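Local coordinates for protein SusD homolog (Bacteroides thetaiotaomicron VPI-5482, PDB 3FDH) that probably binds sugar polymers at the outer membrane, as a SusD/RagB-family lipoprotein of a gut Bacteroides, at residues L122-Q134 / R463-V477. Numbering follows the deposited sequence.
Sequences LIADFFGDAPCSQ and RYPYGNSDTAANPEV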
loop_
_atom_site.group_PDB
_atom_site.type_symbol
_atom_site.label_atom_id
_atom_site.label_comp_id
_atom_site.label_asym_id
_atom_site.label_seq_id
_atom_site.Cartn_x
_atom_site.Cartn_y
_atom_site.Cartn_z
ATOM N N LEU A 122 6.713 6.881 -3.546
ATOM C CA LEU A 122 5.336 7.358 -3.218
ATOM C C LEU A 122 5.085 8.632 -4.002
ATOM O O LEU A 122 4.024 8.876 -4.562
ATOM C CB LEU A 122 5.153 7.563 -1.697
ATOM C CG LEU A 122 5.076 6.298 -0.835
ATOM C CD1 LEU A 122 5.206 6.640 0.658
ATOM C CD2 LEU A 122 3.792 5.508 -1.114
ATOM N N ILE A 123 6.115 9.441 -4.094
ATOM C CA ILE A 123 5.975 10.692 -4.826
ATOM C C ILE A 123 5.681 10.389 -6.291
ATOM O O ILE A 123 4.738 10.910 -6.919
ATOM C CB ILE A 123 7.261 11.569 -4.757
ATOM C CG1 ILE A 123 7.441 12.186 -3.365
ATOM C CG2 ILE A 123 7.180 12.714 -5.744
ATOM C CD1 ILE A 123 8.755 12.944 -3.196
ATOM N N ALA A 124 6.554 9.573 -6.843
ATOM C CA ALA A 124 6.492 9.268 -8.267
ATOM C C ALA A 124 5.216 8.537 -8.605
ATOM O O ALA A 124 4.567 8.830 -9.578
ATOM C CB ALA A 124 7.744 8.475 -8.731
ATOM N N ASP A 125 4.846 7.582 -7.781
ATOM C CA ASP A 125 3.658 6.743 -8.075
ATOM C C ASP A 125 2.342 7.498 -8.015
ATOM O O ASP A 125 1.420 7.304 -8.861
ATOM C CB ASP A 125 3.603 5.547 -7.152
ATOM C CG ASP A 125 4.661 4.569 -7.467
ATOM O OD1 ASP A 125 5.232 4.618 -8.587
ATOM O OD2 ASP A 125 4.950 3.764 -6.563
ATOM N N PHE A 126 2.271 8.410 -7.051
ATOM C CA PHE A 126 1.007 9.091 -6.793
ATOM C C PHE A 126 0.861 10.382 -7.511
ATOM O O PHE A 126 -0.228 10.703 -7.947
ATOM C CB PHE A 126 0.715 9.178 -5.284
ATOM C CG PHE A 126 0.305 7.884 -4.765
ATOM C CD1 PHE A 126 1.256 6.916 -4.449
ATOM C CD2 PHE A 126 -1.023 7.546 -4.742
ATOM C CE1 PHE A 126 0.864 5.685 -4.102
ATOM C CE2 PHE A 126 -1.417 6.332 -4.356
ATOM C CZ PHE A 126 -0.486 5.385 -4.057
ATOM N N PHE A 127 1.958 11.097 -7.677
ATOM C CA PHE A 127 1.867 12.413 -8.265
ATOM C C PHE A 127 2.426 12.557 -9.662
ATOM O O PHE A 127 2.112 13.513 -10.358
ATOM C CB PHE A 127 2.485 13.446 -7.305
ATOM C CG PHE A 127 1.812 13.454 -5.985
ATOM C CD1 PHE A 127 0.672 14.179 -5.798
ATOM C CD2 PHE A 127 2.320 12.721 -4.929
ATOM C CE1 PHE A 127 0.036 14.179 -4.587
ATOM C CE2 PHE A 127 1.688 12.700 -3.721
ATOM C CZ PHE A 127 0.540 13.418 -3.541
ATOM N N GLY A 128 3.202 11.572 -10.078
ATOM C CA GLY A 128 3.818 11.568 -11.406
ATOM C C GLY A 128 5.094 12.352 -11.379
ATOM O O GLY A 128 5.906 12.221 -10.459
ATOM N N ASP A 129 5.240 13.178 -12.409
ATOM C CA ASP A 129 6.365 14.099 -12.515
ATOM C C ASP A 129 6.251 15.045 -11.333
ATOM O O ASP A 129 5.150 15.537 -11.016
ATOM C CB ASP A 129 6.319 14.912 -13.782
ATOM C CG ASP A 129 6.632 14.091 -15.027
ATOM O OD1 ASP A 129 6.623 12.841 -14.999
ATOM O OD2 ASP A 129 6.876 14.739 -16.041
ATOM N N ALA A 130 7.394 15.370 -10.737
ATOM C CA ALA A 130 7.376 16.120 -9.487
ATOM C C ALA A 130 8.784 16.487 -9.017
ATOM O O ALA A 130 9.766 15.877 -9.460
ATOM C CB ALA A 130 6.670 15.217 -8.382
ATOM N N PRO A 131 8.903 17.522 -8.162
ATOM C CA PRO A 131 10.235 17.850 -7.667
ATOM C C PRO A 131 10.811 16.690 -6.899
ATOM O O PRO A 131 10.077 15.950 -6.236
ATOM C CB PRO A 131 9.994 19.054 -6.741
ATOM C CG PRO A 131 8.695 19.683 -7.242
ATOM C CD PRO A 131 7.885 18.539 -7.815
ATOM N N CYS A 132 12.115 16.509 -7.024
ATOM C CA CYS A 132 12.791 15.443 -6.279
ATOM C C CYS A 132 14.286 15.717 -6.119
ATOM O O CYS A 132 14.775 16.008 -5.034
ATOM C CB CYS A 132 12.566 14.113 -6.986
ATOM S SG CYS A 132 13.184 12.675 -6.083
ATOM N N SER A 133 14.977 15.650 -7.236
ATOM C CA SER A 133 16.425 15.877 -7.263
ATOM C C SER A 133 16.815 17.230 -6.691
ATOM O O SER A 133 17.905 17.398 -6.149
ATOM C CB SER A 133 16.957 15.763 -8.702
ATOM O OG SER A 133 16.575 16.869 -9.520
ATOM N N GLN A 134 15.905 18.187 -6.784
ATOM C CA GLN A 134 16.176 19.548 -6.311
ATOM C C GLN A 134 15.410 19.903 -5.055
ATOM O O GLN A 134 15.630 20.942 -4.461
ATOM C CB GLN A 134 15.926 20.574 -7.418
ATOM C CG GLN A 134 16.901 20.381 -8.554
ATOM C CD GLN A 134 16.840 21.460 -9.606
ATOM O OE1 GLN A 134 16.021 22.376 -9.533
ATOM N NE2 GLN A 134 17.724 21.362 -10.601
ATOM N N ARG A 463 -4.309 9.441 -10.834
ATOM C CA ARG A 463 -3.241 9.962 -9.970
ATOM C C ARG A 463 -3.836 10.846 -8.903
ATOM O O ARG A 463 -5.039 11.129 -8.950
ATOM C CB ARG A 463 -2.273 10.813 -10.816
ATOM C CG ARG A 463 -2.887 12.033 -11.455
ATOM C CD ARG A 463 -2.155 12.377 -12.754
ATOM N NE ARG A 463 -0.793 12.862 -12.543
ATOM C CZ ARG A 463 0.158 12.898 -13.463
ATOM N NH1 ARG A 463 -0.053 12.426 -14.685
ATOM N NH2 ARG A 463 1.344 13.392 -13.133
ATOM N N TYR A 464 -2.974 11.314 -7.992
ATOM C CA TYR A 464 -3.368 12.249 -6.919
ATOM C C TYR A 464 -2.955 13.657 -7.337
ATOM O O TYR A 464 -1.879 13.833 -7.929
ATOM C CB TYR A 464 -2.697 11.954 -5.598
ATOM C CG TYR A 464 -3.265 10.696 -4.941
ATOM C CD1 TYR A 464 -3.984 9.811 -5.694
ATOM C CD2 TYR A 464 -3.045 10.431 -3.608
ATOM C CE1 TYR A 464 -4.482 8.641 -5.105
ATOM C CE2 TYR A 464 -3.529 9.313 -3.045
ATOM C CZ TYR A 464 -4.238 8.435 -3.772
ATOM O OH TYR A 464 -4.684 7.300 -3.091
ATOM N N PRO A 465 -3.763 14.670 -6.970
ATOM C CA PRO A 465 -3.354 16.017 -7.310
ATOM C C PRO A 465 -2.199 16.554 -6.451
ATOM O O PRO A 465 -2.049 16.218 -5.265
ATOM C CB PRO A 465 -4.628 16.843 -7.035
ATOM C CG PRO A 465 -5.366 16.057 -5.990
ATOM C CD PRO A 465 -5.127 14.641 -6.388
ATOM N N TYR A 466 -1.389 17.387 -7.071
ATOM C CA TYR A 466 -0.263 18.035 -6.376
ATOM C C TYR A 466 -0.756 18.872 -5.193
ATOM O O TYR A 466 -1.851 19.476 -5.215
ATOM C CB TYR A 466 0.541 18.946 -7.311
ATOM C CG TYR A 466 1.173 18.253 -8.517
ATOM C CD1 TYR A 466 2.243 17.383 -8.361
ATOM C CD2 TYR A 466 0.694 18.478 -9.804
ATOM C CE1 TYR A 466 2.816 16.725 -9.468
ATOM C CE2 TYR A 466 1.274 17.842 -10.920
ATOM C CZ TYR A 466 2.339 16.989 -10.744
ATOM O OH TYR A 466 2.891 16.363 -11.834
ATOM N N GLY A 467 0.099 18.946 -4.180
ATOM C CA GLY A 467 -0.208 19.681 -2.956
ATOM C C GLY A 467 -0.226 21.150 -3.203
ATOM O O GLY A 467 0.607 21.683 -3.923
ATOM N N ASN A 468 -1.189 21.822 -2.587
ATOM C CA ASN A 468 -1.361 23.265 -2.803
ATOM C C ASN A 468 -0.209 24.053 -2.215
ATOM O O ASN A 468 0.005 25.220 -2.546
ATOM C CB ASN A 468 -2.719 23.808 -2.294
ATOM C CG ASN A 468 -2.890 23.698 -0.789
ATOM O OD1 ASN A 468 -3.110 22.631 -0.267
ATOM N ND2 ASN A 468 -2.827 24.822 -0.098
ATOM N N SER A 469 0.544 23.409 -1.346
ATOM C CA SER A 469 1.683 24.070 -0.752
ATOM C C SER A 469 2.653 24.392 -1.847
ATOM O O SER A 469 3.322 25.405 -1.813
ATOM C CB SER A 469 2.363 23.219 0.304
ATOM O OG SER A 469 1.628 23.310 1.518
ATOM N N ASP A 470 2.686 23.515 -2.846
ATOM C CA ASP A 470 3.622 23.659 -3.972
ATOM C C ASP A 470 3.000 24.325 -5.189
ATOM O O ASP A 470 3.698 24.948 -5.992
ATOM C CB ASP A 470 4.302 22.319 -4.283
ATOM C CG ASP A 470 5.472 22.079 -3.361
ATOM O OD1 ASP A 470 6.267 23.019 -3.235
ATOM O OD2 ASP A 470 5.609 21.015 -2.738
ATOM N N THR A 471 1.679 24.247 -5.309
ATOM C CA THR A 471 1.021 24.922 -6.439
ATOM C C THR A 471 1.133 26.410 -6.126
ATOM O O THR A 471 1.152 27.271 -7.024
ATOM C CB THR A 471 -0.448 24.530 -6.641
ATOM O OG1 THR A 471 -1.201 24.912 -5.485
ATOM C CG2 THR A 471 -0.605 23.009 -6.876
ATOM N N ALA A 472 1.283 26.705 -4.836
ATOM C CA ALA A 472 1.421 28.097 -4.382
ATOM C C ALA A 472 2.848 28.589 -4.580
ATOM O O ALA A 472 3.113 29.631 -5.201
ATOM C CB ALA A 472 1.061 28.219 -2.915
ATOM N N ALA A 473 3.758 27.803 -4.043
ATOM C CA ALA A 473 5.188 28.152 -3.989
ATOM C C ALA A 473 5.983 27.857 -5.249
ATOM O O ALA A 473 7.059 28.425 -5.448
ATOM C CB ALA A 473 5.836 27.415 -2.807
ATOM N N ASN A 474 5.457 26.970 -6.098
ATOM C CA ASN A 474 6.205 26.508 -7.282
ATOM C C ASN A 474 5.442 26.695 -8.601
ATOM O O ASN A 474 4.529 25.948 -8.903
ATOM C CB ASN A 474 6.587 25.033 -7.070
ATOM C CG ASN A 474 7.658 24.547 -8.042
ATOM O OD1 ASN A 474 7.591 24.797 -9.245
ATOM N ND2 ASN A 474 8.642 23.827 -7.517
ATOM N N PRO A 475 5.825 27.707 -9.405
ATOM C CA PRO A 475 5.087 27.973 -10.634
ATOM C C PRO A 475 5.005 26.801 -11.590
ATOM O O PRO A 475 4.060 26.699 -12.382
ATOM C CB PRO A 475 5.867 29.117 -11.279
ATOM C CG PRO A 475 6.614 29.763 -10.160
ATOM C CD PRO A 475 6.916 28.671 -9.179
ATOM N N GLU A 476 5.975 25.906 -11.471
ATOM C CA GLU A 476 6.064 24.752 -12.365
ATOM C C GLU A 476 5.018 23.733 -11.959
ATOM O O GLU A 476 4.314 23.144 -12.785
ATOM C CB GLU A 476 7.459 24.141 -12.297
ATOM C CG GLU A 476 7.745 23.144 -13.391
ATOM C CD GLU A 476 9.237 22.858 -13.543
ATOM O OE1 GLU A 476 10.066 23.631 -12.998
ATOM O OE2 GLU A 476 9.574 21.905 -14.261
ATOM N N VAL A 477 4.883 23.602 -10.654
ATOM C CA VAL A 477 3.929 22.657 -10.088
ATOM C C VAL A 477 2.536 23.256 -10.282
ATOM O O VAL A 477 1.567 22.555 -10.557
ATOM C CB VAL A 477 4.227 22.360 -8.614
ATOM C CG1 VAL A 477 3.169 21.401 -8.042
ATOM C CG2 VAL A 477 5.612 21.725 -8.460
HETATM O O HOH W 1 -0.366 14.519 -9.979
#
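Y464 and F126 meet as a T-shaped pair: the CD2 edge of the F126 ring stands over the centre of the Y464 ring, CD2 3.5 Å from Y464 CZ, with centroids 4.7 Å apart and planes at 67°. Beside the rings, Y464 N donates to F126 O (2.8 Å), nearly straight at 171°, so one residue is held by both backbone and ring. The F127 ring lies against Y464 and P465: its CE1 is 3.7 Å from Y464 CB, and its edge faces P465 O. Y466 lays CE1 against F127 CB (3.9 Å) and brings its hydroxyl to D129 O, although the exact length of that bond is doubtful. F127 O takes R463 NH2 (2.9 Å) from above its carbonyl plane. A water donates to F127 O and to Y464 O and accepts from R463 NE, in the guanidinium plane; it also sits over one face of the Y466 ring. The bend of the R463 chain at chi3 (-69°) brings its NH2 to F127 O, while NH1 binds E490 O and NH2 also pairs with the C-terminal carboxylate of R499. Further along, P131 CG rests on V477 CG2, where N474 OD1 caps the helix beginning at P475 by accepting from E476 N and V477 N. The Y464 hydroxyl is bonded to I41 O, and T432 and N436 of helix 431-443 touch F126. An alanine in place of Y464 would keep the backbone bond but is likely to leave the F126 edge without its aromatic face and I41 O without the hydroxyl that donates to it. The last carbonyls of helix 106-127, F126 O and F127 O, are thus answered by a backbone N-H, a guanidinium and a bridging water, fastening the helix end to the C-terminal region.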